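Local coordinates for protein VP5 (Halorubrum pleomorphic virus 2, PDB 6QGI) that probably drives fusion of the viral envelope with the host cell membrane, as the envelope spike protein of a pleomorphic virus infecting halophilic archaea, at residues Gly12-Gly17 with Val60-Ile65; Phe318-Ala323 with Gly341-Thr346; Gly365-Leu370 with Tyr406-Pro411; Ala386-Ala391 with Pro411-Asp416. All blocks are in the same frame, centred on the assembly; numbering follows the deposited sequence.

Contact 1. Residues Gly12-Gly17 with Val60-Ile65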
loop_
_atom_site.group_PDB
_atom_site.type_symbol
_atom_site.label_atom_id
_atom_site.label_comp_id
_atom_site.label_asym_id
_atom_site.label_seq_id
_atom_site.Cartn_x
_atom_site.Cartn_y
_atom_site.Cartn_z
ATOM N N GLY A 12 -4.099 6.185 -0.036
ATOM C CA GLY A 12 -3.725 4.990 0.705
ATOM C C GLY A 12 -2.238 4.974 0.970
ATOM O O GLY A 12 -1.466 5.503 0.169
ATOM N N ALA A 13 -1.822 4.394 2.105
ATOM C CA ALA A 13 -0.400 4.257 2.427
ATOM C C ALA A 13 0.223 3.235 1.463
ATOM O O ALA A 13 -0.490 2.361 0.956
ATOM C CB ALA A 13 -0.228 3.829 3.874
ATOM N N VAL A 14 1.515 3.376 1.144
ATOM C CA VAL A 14 2.134 2.457 0.190
ATOM C C VAL A 14 3.308 1.703 0.865
ATOM O O VAL A 14 4.230 2.320 1.419
ATOM C CB VAL A 14 2.553 3.177 -1.127
ATOM C CG1 VAL A 14 3.245 2.221 -2.101
ATOM C CG2 VAL A 14 1.343 3.835 -1.793
ATOM N N GLY A 15 3.229 0.371 0.821
ATOM C CA GLY A 15 4.246 -0.555 1.313
ATOM C C GLY A 15 4.442 -1.639 0.275
ATOM O O GLY A 15 3.560 -2.477 0.095
ATOM N N VAL A 16 5.550 -1.594 -0.478
ATOM C CA VAL A 16 5.780 -2.550 -1.577
ATOM C C VAL A 16 7.072 -3.369 -1.386
ATOM O O VAL A 16 7.441 -4.138 -2.288
ATOM C CB VAL A 16 5.767 -1.848 -2.968
ATOM C CG1 VAL A 16 4.406 -1.239 -3.277
ATOM C CG2 VAL A 16 6.866 -0.799 -3.086
ATOM N N GLY A 17 7.721 -3.206 -0.229
ATOM C CA GLY A 17 8.962 -3.898 0.096
ATOM C C GLY A 17 8.847 -5.407 0.091
ATOM O O GLY A 17 9.832 -6.100 -0.181
ATOM N N VAL A 60 -3.316 -5.499 -1.331
ATOM C CA VAL A 60 -4.587 -5.329 -2.039
ATOM C C VAL A 60 -4.599 -4.109 -2.971
ATOM O O VAL A 60 -5.072 -4.249 -4.096
ATOM C CB VAL A 60 -5.800 -5.319 -1.060
ATOM C CG1 VAL A 60 -7.132 -5.264 -1.801
ATOM C CG2 VAL A 60 -5.764 -6.547 -0.148
ATOM N N ASP A 61 -4.079 -2.948 -2.544
ATOM C CA ASP A 61 -4.111 -1.745 -3.392
ATOM C C ASP A 61 -2.987 -1.685 -4.432
ATOM O O ASP A 61 -3.037 -0.828 -5.310
ATOM C CB ASP A 61 -4.102 -0.470 -2.530
ATOM C CG ASP A 61 -5.460 -0.066 -1.977
ATOM O OD1 ASP A 61 -6.423 -0.857 -2.125
ATOM O OD2 ASP A 61 -5.562 1.048 -1.399
ATOM N N ASN A 62 -2.007 -2.604 -4.373
ATOM C CA ASN A 62 -0.880 -2.577 -5.302
ATOM C C ASN A 62 -0.733 -3.906 -6.055
ATOM O O ASN A 62 0.218 -4.650 -5.829
ATOM C CB ASN A 62 0.422 -2.218 -4.553
ATOM C CG ASN A 62 0.265 -1.139 -3.501
ATOM O OD1 ASN A 62 -0.218 -0.046 -3.768
ATOM N ND2 ASN A 62 0.657 -1.437 -2.278
ATOM N N GLN A 63 -1.667 -4.190 -6.967
ATOM C CA GLN A 63 -1.659 -5.413 -7.777
ATOM C C GLN A 63 -0.887 -5.194 -9.067
ATOM O O GLN A 63 -0.512 -6.161 -9.736
ATOM C CB GLN A 63 -3.092 -5.877 -8.118
ATOM C CG GLN A 63 -4.155 -5.556 -7.068
ATOM C CD GLN A 63 -4.794 -4.199 -7.244
ATOM O OE1 GLN A 63 -4.243 -3.287 -7.871
ATOM N NE2 GLN A 63 -5.986 -4.039 -6.690
ATOM N N ASN A 64 -0.650 -3.918 -9.418
ATOM C CA ASN A 64 0.011 -3.514 -10.658
ATOM C C ASN A 64 1.524 -3.314 -10.514
ATOM O O ASN A 64 2.161 -2.831 -11.456
ATOM C CB ASN A 64 -0.640 -2.241 -11.195
ATOM C CG ASN A 64 -2.067 -2.447 -11.626
ATOM O OD1 ASN A 64 -2.405 -3.411 -12.327
ATOM N ND2 ASN A 64 -2.939 -1.537 -11.218
ATOM N N ILE A 65 2.106 -3.720 -9.371
ATOM C CA ILE A 65 3.554 -3.631 -9.127
ATOM C C ILE A 65 4.219 -4.984 -9.461
ATOM O O ILE A 65 5.446 -5.089 -9.408
ATOM C CB ILE A 65 3.900 -3.154 -7.677
ATOM C CG1 ILE A 65 3.329 -4.110 -6.600
ATOM C CG2 ILE A 65 3.474 -1.691 -7.448
ATOM C CD1 ILE A 65 4.007 -4.128 -5.320
HETATM O O HOH W 1 -1.720 1.974 -1.475
#
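Val16 meets Ile65 through a single methyl: CD1 of Ile65 lies 3.6 Å from CG1 of Val16 and only slightly farther from Val16 CB, and the two side chains cross at a slant. The torsions account for this. In Ile65, CG1 stands between the backbone N and the carbonyl carbon (chi1 60°), and the extended second torsion carries CD1 outward to Val16. In Val16, CG1 lies opposite the carbonyl carbon, and this branch also reaches the amide of Asn62, with 3.9 Å from Val16 CG1 to Asn62 ND2. The valine and the asparagine cross at about a right angle, with a methyl set against the amide nitrogen. That nitrogen is engaged elsewhere, since ND2 bonds to the carbonyls of Ser57 and Thr58; its 3.9 Å separation from Gly15 O is too long for another such bond. The other end of the amide, Asn62 OD1, is bonded to the hydroxyl of Tyr344, so both polar ends fix the rotation of this buried group. A water 2.8 Å from Ala13 O donates to that carbonyl and may also reach Asn62 OD1, weakly, at 3.4 Å. It has more acceptors nearby than protons, so the two links need not coexist. Near the centre of the folded chain, the loop that follows strand 11-13 is thus set against the loop between helices 37-60 and 66-86, with Tyr344 of strand 343-355 touching both Val14 and Ile65, and Gly12 joined by its backbone to Gln438 of strand 434-439.

Contact 2. Residues Phe318-Ala323 with Gly341-Thr346; sequences FALTDA and GDVYFT
An antiparallel strand pair, Phe318-Leu320 against Val343-Phe345, defines this contact, and a threonine prolongs it beyond the last strand residues. The short axes run at 155° and approach to 4.7 Å. Ala319 and Tyr344 form the hydrogen-bonded pair: Tyr344 N reaches Ala319 O at 2.8 Å and Ala319 N reaches Tyr344 O at 3.1 Å. Beyond the strand end, Thr321 N donates to Asp342 O at 3.1 Å, while Asp342 N returns a bond to the hydroxyl oxygen, Thr321 OG1, at 2.7 Å. A chi1 of 64° sets OG1 between the backbone N and carbonyl carbon of Thr321 and turns CG2 toward the tyrosine, where it meets the ring edge in plane, 3.4 Å from Tyr344 CE2. A water accepts from Asp322 N and can donate to Asp342 O, spanning the same end. On the face carrying Phe318, Leu320, Val343 and Phe345 the contacts are apolar. The edge of Phe345 is directed at the face of Phe318, a T-shaped pair with planes at 63° and CD1 of Phe345 3.6 Å from CE1 of Phe318; Val343 CG1 sits at the edge of the Phe318 ring. Leu320 and Val343 point the same way, side by side, their CD2 and CG2 methyls 3.9 Å apart. Strand 301-307 covers the phenylalanines through Ile305, strand 434-439 flanks 343-355 through Leu439, and helix 285-292 lies against Tyr344 through Leu290.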
loop_
_atom_site.group_PDB
_atom_site.type_symbol
_atom_site.label_atom_id
_atom_site.label_comp_id
_atom_site.label_asym_id
_atom_site.label_seq_id
_atom_site.Cartn_x
_atom_site.Cartn_y
_atom_site.Cartn_z
ATOM N N PHE A 318 5.343 12.381 -8.911
ATOM C CA PHE A 318 4.474 11.312 -9.382
ATOM C C PHE A 318 5.217 10.063 -9.833
ATOM O O PHE A 318 6.338 10.118 -10.351
ATOM C CB PHE A 318 3.615 11.789 -10.559
ATOM C CG PHE A 318 2.447 12.676 -10.222
ATOM C CD1 PHE A 318 1.284 12.146 -9.677
ATOM C CD2 PHE A 318 2.476 14.031 -10.524
ATOM C CE1 PHE A 318 0.187 12.964 -9.403
ATOM C CE2 PHE A 318 1.378 14.846 -10.254
ATOM C CZ PHE A 318 0.242 14.308 -9.695
ATOM N N ALA A 319 4.526 8.936 -9.661
ATOM C CA ALA A 319 4.912 7.606 -10.089
ATOM C C ALA A 319 3.680 6.960 -10.687
ATOM O O ALA A 319 2.592 7.058 -10.107
ATOM C CB ALA A 319 5.448 6.798 -8.917
ATOM N N LEU A 320 3.817 6.392 -11.884
ATOM C CA LEU A 320 2.699 5.740 -12.554
ATOM C C LEU A 320 3.061 4.313 -12.865
ATOM O O LEU A 320 4.141 4.081 -13.409
ATOM C CB LEU A 320 2.338 6.477 -13.859
ATOM C CG LEU A 320 1.723 7.883 -13.795
ATOM C CD1 LEU A 320 1.293 8.313 -15.163
ATOM C CD2 LEU A 320 0.474 7.922 -12.956
ATOM N N THR A 321 2.170 3.355 -12.531
ATOM C CA THR A 321 2.388 1.937 -12.846
ATOM C C THR A 321 2.264 1.772 -14.368
ATOM O O THR A 321 3.009 1.005 -14.982
ATOM C CB THR A 321 1.408 1.029 -12.094
ATOM O OG1 THR A 321 0.090 1.317 -12.537
ATOM C CG2 THR A 321 1.504 1.165 -10.583
ATOM N N ASP A 322 1.330 2.532 -14.963
ATOM C CA ASP A 322 1.064 2.565 -16.392
ATOM C C ASP A 322 1.162 4.013 -16.884
ATOM O O ASP A 322 0.220 4.794 -16.707
ATOM C CB ASP A 322 -0.324 1.961 -16.678
ATOM C CG ASP A 322 -0.594 1.604 -18.124
ATOM O OD1 ASP A 322 0.209 2.003 -18.998
ATOM O OD2 ASP A 322 -1.602 0.919 -18.382
ATOM N N ALA A 323 2.307 4.370 -17.503
ATOM C CA ALA A 323 2.569 5.721 -18.012
ATOM C C ALA A 323 1.591 6.127 -19.133
ATOM O O ALA A 323 1.626 7.272 -19.586
ATOM C CB ALA A 323 4.003 5.825 -18.492
ATOM N N GLY A 341 -3.773 1.918 -14.698
ATOM C CA GLY A 341 -2.869 1.529 -13.629
ATOM C C GLY A 341 -3.132 2.268 -12.334
ATOM O O GLY A 341 -4.222 2.810 -12.135
ATOM N N ASP A 342 -2.135 2.281 -11.437
ATOM C CA ASP A 342 -2.194 2.939 -10.139
ATOM C C ASP A 342 -1.295 4.174 -10.103
ATOM O O ASP A 342 -0.220 4.184 -10.709
ATOM C CB ASP A 342 -1.826 1.964 -9.014
ATOM C CG ASP A 342 -2.829 0.843 -8.798
ATOM O OD1 ASP A 342 -4.040 1.140 -8.669
ATOM O OD2 ASP A 342 -2.403 -0.331 -8.742
ATOM N N VAL A 343 -1.765 5.225 -9.406
ATOM C CA VAL A 343 -1.059 6.502 -9.243
ATOM C C VAL A 343 -0.414 6.571 -7.871
ATOM O O VAL A 343 -1.112 6.429 -6.869
ATOM C CB VAL A 343 -1.980 7.736 -9.449
ATOM C CG1 VAL A 343 -1.187 9.040 -9.361
ATOM C CG2 VAL A 343 -2.711 7.656 -10.765
ATOM N N TYR A 344 0.900 6.839 -7.832
ATOM C CA TYR A 344 1.641 7.019 -6.588
ATOM C C TYR A 344 2.109 8.475 -6.483
ATOM O O TYR A 344 2.244 9.158 -7.504
ATOM C CB TYR A 344 2.803 6.019 -6.461
ATOM C CG TYR A 344 2.336 4.581 -6.400
ATOM C CD1 TYR A 344 1.851 4.035 -5.217
ATOM C CD2 TYR A 344 2.337 3.778 -7.536
ATOM C CE1 TYR A 344 1.379 2.726 -5.163
ATOM C CE2 TYR A 344 1.883 2.462 -7.491
ATOM C CZ TYR A 344 1.402 1.941 -6.302
ATOM O OH TYR A 344 0.960 0.644 -6.241
ATOM N N PHE A 345 2.267 8.972 -5.246
ATOM C CA PHE A 345 2.670 10.352 -4.996
ATOM C C PHE A 345 3.596 10.424 -3.785
ATOM O O PHE A 345 3.169 10.155 -2.659
ATOM C CB PHE A 345 1.432 11.252 -4.811
ATOM C CG PHE A 345 1.663 12.737 -4.980
ATOM C CD1 PHE A 345 1.869 13.288 -6.242
ATOM C CD2 PHE A 345 1.610 13.595 -3.886
ATOM C CE1 PHE A 345 2.056 14.663 -6.401
ATOM C CE2 PHE A 345 1.794 14.972 -4.047
ATOM C CZ PHE A 345 2.004 15.497 -5.304
ATOM N N THR A 346 4.882 10.741 -4.037
ATOM C CA THR A 346 5.911 10.877 -3.009
ATOM C C THR A 346 5.958 12.340 -2.616
ATOM O O THR A 346 6.287 13.191 -3.446
ATOM C CB THR A 346 7.254 10.341 -3.507
ATOM O OG1 THR A 346 7.060 9.026 -4.030
ATOM C CG2 THR A 346 8.320 10.325 -2.411
HETATM O O HOH W 2 -0.566 4.190 -13.718
#

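Contact 3. Residues Gly365-Leu370 with Tyr406-Pro411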
loop_
_atom_site.group_PDB
_atom_site.type_symbol
_atom_site.label_atom_id
_atom_site.label_comp_id
_atom_site.label_asym_id
_atom_site.label_seq_id
_atom_site.Cartn_x
_atom_site.Cartn_y
_atom_site.Cartn_z
ATOM N N GLY A 365 -18.005 31.050 24.559
ATOM C CA GLY A 365 -17.094 31.268 25.682
ATOM C C GLY A 365 -15.745 30.583 25.575
ATOM O O GLY A 365 -15.285 29.957 26.536
ATOM N N GLY A 366 -15.128 30.689 24.401
ATOM C CA GLY A 366 -13.834 30.076 24.120
ATOM C C GLY A 366 -13.920 28.710 23.464
ATOM O O GLY A 366 -12.962 28.289 22.811
ATOM N N ASN A 367 -15.063 28.006 23.632
ATOM C CA ASN A 367 -15.300 26.679 23.061
ATOM C C ASN A 367 -15.576 26.763 21.545
ATOM O O ASN A 367 -16.697 27.081 21.125
ATOM C CB ASN A 367 -16.456 25.955 23.780
ATOM C CG ASN A 367 -16.055 25.119 24.973
ATOM O OD1 ASN A 367 -15.360 24.103 24.848
ATOM N ND2 ASN A 367 -16.521 25.502 26.157
ATOM N N VAL A 368 -14.537 26.484 20.730
ATOM C CA VAL A 368 -14.648 26.443 19.268
ATOM C C VAL A 368 -15.121 25.036 18.899
ATOM O O VAL A 368 -14.652 24.071 19.493
ATOM C CB VAL A 368 -13.340 26.841 18.533
ATOM C CG1 VAL A 368 -13.510 26.730 17.022
ATOM C CG2 VAL A 368 -12.907 28.256 18.909
ATOM N N THR A 369 -16.055 24.921 17.941
ATOM C CA THR A 369 -16.616 23.639 17.528
ATOM C C THR A 369 -16.354 23.373 16.037
ATOM O O THR A 369 -16.534 24.263 15.204
ATOM C CB THR A 369 -18.115 23.597 17.882
ATOM O OG1 THR A 369 -18.256 23.863 19.282
ATOM C CG2 THR A 369 -18.769 22.254 17.557
ATOM N N LEU A 370 -15.911 22.132 15.729
ATOM C CA LEU A 370 -15.640 21.602 14.387
ATOM C C LEU A 370 -16.713 20.586 14.018
ATOM O O LEU A 370 -17.094 19.772 14.862
ATOM C CB LEU A 370 -14.243 20.951 14.284
ATOM C CG LEU A 370 -12.997 21.796 14.581
ATOM C CD1 LEU A 370 -11.740 20.982 14.349
ATOM C CD2 LEU A 370 -12.945 23.071 13.745
ATOM N N TYR A 406 -14.906 19.839 19.932
ATOM C CA TYR A 406 -14.734 21.086 20.670
ATOM C C TYR A 406 -13.384 21.169 21.381
ATOM O O TYR A 406 -12.783 20.149 21.697
ATOM C CB TYR A 406 -15.888 21.295 21.677
ATOM C CG TYR A 406 -15.846 20.395 22.895
ATOM C CD1 TYR A 406 -16.387 19.110 22.851
ATOM C CD2 TYR A 406 -15.327 20.843 24.105
ATOM C CE1 TYR A 406 -16.370 18.282 23.975
ATOM C CE2 TYR A 406 -15.301 20.026 25.232
ATOM C CZ TYR A 406 -15.826 18.745 25.162
ATOM O OH TYR A 406 -15.789 17.927 26.265
ATOM N N HIS A 407 -12.927 22.402 21.636
ATOM C CA HIS A 407 -11.698 22.705 22.360
ATOM C C HIS A 407 -11.808 24.091 22.980
ATOM O O HIS A 407 -12.151 25.052 22.285
ATOM C CB HIS A 407 -10.450 22.599 21.463
ATOM C CG HIS A 407 -9.180 22.957 22.174
ATOM N ND1 HIS A 407 -8.605 22.104 23.098
ATOM C CD2 HIS A 407 -8.439 24.085 22.102
ATOM C CE1 HIS A 407 -7.526 22.730 23.541
ATOM N NE2 HIS A 407 -7.379 23.921 22.961
ATOM N N ASP A 408 -11.518 24.193 24.288
ATOM C CA ASP A 408 -11.563 25.461 25.007
ATOM C C ASP A 408 -10.327 26.289 24.639
ATOM O O ASP A 408 -9.215 25.985 25.079
ATOM C CB ASP A 408 -11.673 25.229 26.531
ATOM C CG ASP A 408 -11.975 26.468 27.358
ATOM O OD1 ASP A 408 -12.574 27.421 26.810
ATOM O OD2 ASP A 408 -11.635 26.472 28.561
ATOM N N VAL A 409 -10.532 27.306 23.793
ATOM C CA VAL A 409 -9.475 28.187 23.297
ATOM C C VAL A 409 -9.433 29.498 24.126
ATOM O O VAL A 409 -8.685 30.418 23.786
ATOM C CB VAL A 409 -9.654 28.465 21.767
ATOM C CG1 VAL A 409 -8.470 29.234 21.192
ATOM C CG2 VAL A 409 -9.858 27.173 20.980
ATOM N N SER A 410 -10.197 29.565 25.236
ATOM C CA SER A 410 -10.256 30.753 26.090
ATOM C C SER A 410 -8.879 31.136 26.704
ATOM O O SER A 410 -8.600 32.344 26.729
ATOM C CB SER A 410 -11.301 30.588 27.187
ATOM O OG SER A 410 -11.018 29.512 28.064
ATOM N N PRO A 411 -7.989 30.185 27.138
ATOM C CA PRO A 411 -6.692 30.609 27.695
ATOM C C PRO A 411 -5.809 31.339 26.684
ATOM O O PRO A 411 -5.118 32.282 27.066
ATOM C CB PRO A 411 -6.045 29.292 28.129
ATOM C CG PRO A 411 -7.200 28.343 28.303
ATOM C CD PRO A 411 -8.107 28.710 27.193
#
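The Tyr406 ring is met at its edge, near its plane, by the Asn367 side-chain oxygen: OD1 lies 3.3 Å from CD2 of the tyrosine. The two side chains run side by side and point the same way, but amide and ring planes are turned 60° apart. Tyr406 carries CG between its backbone N and carbonyl carbon (chi1 73°), which stands the ring up beside Asn367. A second flat group, the Asp408 carboxylate, receives Ser410 OG from above its plane, OG to OD1 being 2.9 Å. Strands 367-370 and 406-408, which carry most of these groups, pair antiparallel; in the three-strand sheet 405-408 is central, with 398-399 beyond it. Val368 and His407 form the hydrogen-bonded pair, each N reaching the other's O at 3.2 Å, and a CA-H...O contact of the same length, 3.2 Å, links Tyr406 CA to Val368 O. Past the strand end Val409 N bonds Gly366 O at 2.8 Å. On the face opposite Asn367 and Tyr406, Val368 CG2 packs against Val409 CG2 at 3.8 Å, with Leu382 and Val390 of neighbouring strands alongside. His407, on that same face, through its ND1 makes a weak hydrogen bond to the backbone carbonyl of Asn396, the glycosylated asparagine.

Contact 4. Residues Ala386-Ala391 with Pro411-Asp416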
loop_
_atom_site.group_PDB
_atom_site.type_symbol
_atom_site.label_atom_id
_atom_site.label_comp_id
_atom_site.label_asym_id
_atom_site.label_seq_id
_atom_site.Cartn_x
_atom_site.Cartn_y
_atom_site.Cartn_z
ATOM N N ALA A 386 -11.901 39.073 15.621
ATOM C CA ALA A 386 -11.032 40.086 16.228
ATOM C C ALA A 386 -9.550 39.903 15.800
ATOM O O ALA A 386 -8.637 40.378 16.485
ATOM C CB ALA A 386 -11.160 40.033 17.745
ATOM N N ASN A 387 -9.337 39.236 14.642
ATOM C CA ASN A 387 -8.062 38.925 13.982
ATOM C C ASN A 387 -7.073 38.175 14.913
ATOM O O ASN A 387 -5.859 38.401 14.858
ATOM C CB ASN A 387 -7.434 40.183 13.354
ATOM C CG ASN A 387 -8.111 40.599 12.062
ATOM O OD1 ASN A 387 -8.816 39.821 11.403
ATOM N ND2 ASN A 387 -7.907 41.837 11.657
ATOM N N GLU A 388 -7.602 37.231 15.708
ATOM C CA GLU A 388 -6.792 36.394 16.594
ATOM C C GLU A 388 -6.636 35.021 15.937
ATOM O O GLU A 388 -7.632 34.400 15.553
ATOM C CB GLU A 388 -7.406 36.278 18.005
ATOM C CG GLU A 388 -7.585 37.593 18.749
ATOM C CD GLU A 388 -8.349 37.519 20.061
ATOM O OE1 GLU A 388 -9.115 36.549 20.260
ATOM O OE2 GLU A 388 -8.196 38.448 20.886
ATOM N N THR A 389 -5.384 34.576 15.767
ATOM C CA THR A 389 -5.056 33.301 15.133
ATOM C C THR A 389 -4.574 32.305 16.188
ATOM O O THR A 389 -3.650 32.612 16.948
ATOM C CB THR A 389 -4.020 33.522 14.024
ATOM O OG1 THR A 389 -4.540 34.469 13.084
ATOM C CG2 THR A 389 -3.634 32.229 13.311
ATOM N N VAL A 390 -5.222 31.123 16.244
ATOM C CA VAL A 390 -4.882 30.056 17.193
ATOM C C VAL A 390 -4.924 28.683 16.486
ATOM O O VAL A 390 -5.907 28.358 15.815
ATOM C CB VAL A 390 -5.783 30.064 18.467
ATOM C CG1 VAL A 390 -5.402 28.931 19.421
ATOM C CG2 VAL A 390 -5.732 31.407 19.195
ATOM N N ALA A 391 -3.853 27.884 16.660
ATOM C CA ALA A 391 -3.720 26.534 16.112
ATOM C C ALA A 391 -3.907 25.493 17.221
ATOM O O ALA A 391 -3.320 25.627 18.299
ATOM C CB ALA A 391 -2.361 26.367 15.447
ATOM N N PRO A 411 -7.989 30.185 27.138
ATOM C CA PRO A 411 -6.692 30.609 27.695
ATOM C C PRO A 411 -5.809 31.339 26.684
ATOM O O PRO A 411 -5.118 32.282 27.066
ATOM C CB PRO A 411 -6.045 29.292 28.129
ATOM C CG PRO A 411 -7.200 28.343 28.303
ATOM C CD PRO A 411 -8.107 28.710 27.193
ATOM N N GLU A 412 -5.837 30.910 25.408
ATOM C CA GLU A 412 -5.035 31.500 24.333
ATOM C C GLU A 412 -5.699 32.748 23.716
ATOM O O GLU A 412 -5.033 33.499 22.993
ATOM C CB GLU A 412 -4.733 30.463 23.236
ATOM C CG GLU A 412 -3.780 29.363 23.681
ATOM C CD GLU A 412 -3.627 28.193 22.728
ATOM O OE1 GLU A 412 -4.643 27.522 22.433
ATOM O OE2 GLU A 412 -2.481 27.927 22.298
ATOM N N LEU A 413 -6.993 32.976 24.007
ATOM C CA LEU A 413 -7.735 34.120 23.476
ATOM C C LEU A 413 -7.928 35.246 24.497
ATOM O O LEU A 413 -7.895 35.021 25.710
ATOM C CB LEU A 413 -9.115 33.689 22.948
ATOM C CG LEU A 413 -9.173 32.858 21.662
ATOM C CD1 LEU A 413 -10.584 32.391 21.389
ATOM C CD2 LEU A 413 -8.639 33.616 20.457
ATOM N N GLU A 414 -8.153 36.464 23.974
ATOM C CA GLU A 414 -8.425 37.693 24.727
ATOM C C GLU A 414 -9.914 38.031 24.618
ATOM O O GLU A 414 -10.489 38.629 25.532
ATOM C CB GLU A 414 -7.557 38.850 24.203
ATOM C CG GLU A 414 -6.139 38.901 24.754
ATOM C CD GLU A 414 -5.268 37.661 24.645
ATOM O OE1 GLU A 414 -5.098 37.146 23.517
ATOM O OE2 GLU A 414 -4.749 37.209 25.691
ATOM N N THR A 415 -10.527 37.640 23.483
ATOM C CA THR A 415 -11.950 37.789 23.182
ATOM C C THR A 415 -12.483 36.367 22.970
ATOM O O THR A 415 -12.437 35.834 21.858
ATOM C CB THR A 415 -12.185 38.753 21.989
ATOM O OG1 THR A 415 -11.487 38.271 20.842
ATOM C CG2 THR A 415 -11.764 40.187 22.292
ATOM N N ASP A 416 -12.902 35.722 24.075
ATOM C CA ASP A 416 -13.422 34.352 24.090
ATOM C C ASP A 416 -14.723 34.245 23.292
ATOM O O ASP A 416 -14.909 33.287 22.553
ATOM C CB ASP A 416 -13.630 33.870 25.540
ATOM C CG ASP A 416 -14.572 34.693 26.412
ATOM O OD1 ASP A 416 -14.938 35.816 26.005
ATOM O OD2 ASP A 416 -14.931 34.216 27.506
#
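Ala386 directs its methyl at Thr415, with CB 3.6 Å from OG1. Glu388 follows, its chain extended beyond CG and reaching across to three residues. Its OE1 takes a weak hydrogen bond from Thr415 OG1 at 3.0 Å; a chi1 of 58° puts that hydroxyl between the threonine's backbone N and carbonyl carbon. The Leu413 methyl CD2 packs against Glu388 CB at 3.8 Å; its still shorter modelled approach to OE1 is doubtful in detail. The partner oxygen OE2 lies against Glu414 CB at 3.4 Å, and the two carboxylates, with planes 75° apart, come within 4.3 Å between Glu388 OE2 and Glu414 OE1. Such proximity would probably raise the pKa of one of them. Val390 then divides its branches: CG1 meets Glu412 OE1 at 3.4 Å, and CG2 packs on Leu413 CD2 at 3.9 Å. The segments run 164° apart in direction, yet Glu388 CA and Leu413 CA are 7.3 Å apart, too far for sheet pairing, so side chains carry the contact. This is characteristic of a connecting loop laid over a beta hairpin: strands 378-384 and 389-393 form the hairpin, and Pro411-Asp416 leads into strand 418-427, which pairs with 378-384.

The four contacts fall into two groups. Contacts 1 and 2, with centres 11 Å apart and close to the centre of the folded molecule, touch where the loop 60-65 meets 341-346, joining the helical N-terminal part to the strands that follow. Contacts 3 and 4, centred 10 Å apart, touch through Val409 and Val390 and share Pro411; a probable hydrogen bond from Gly366 N to Asp416 O adds to this. Their segments alternate along the chain, whereas the other pairs come in series. Between the groups, contact centres lie 40 to 43 Å apart and nearest atoms about 22 Å or more, consistent with an elongated molecule whose glycosylated beta region lies far from its core.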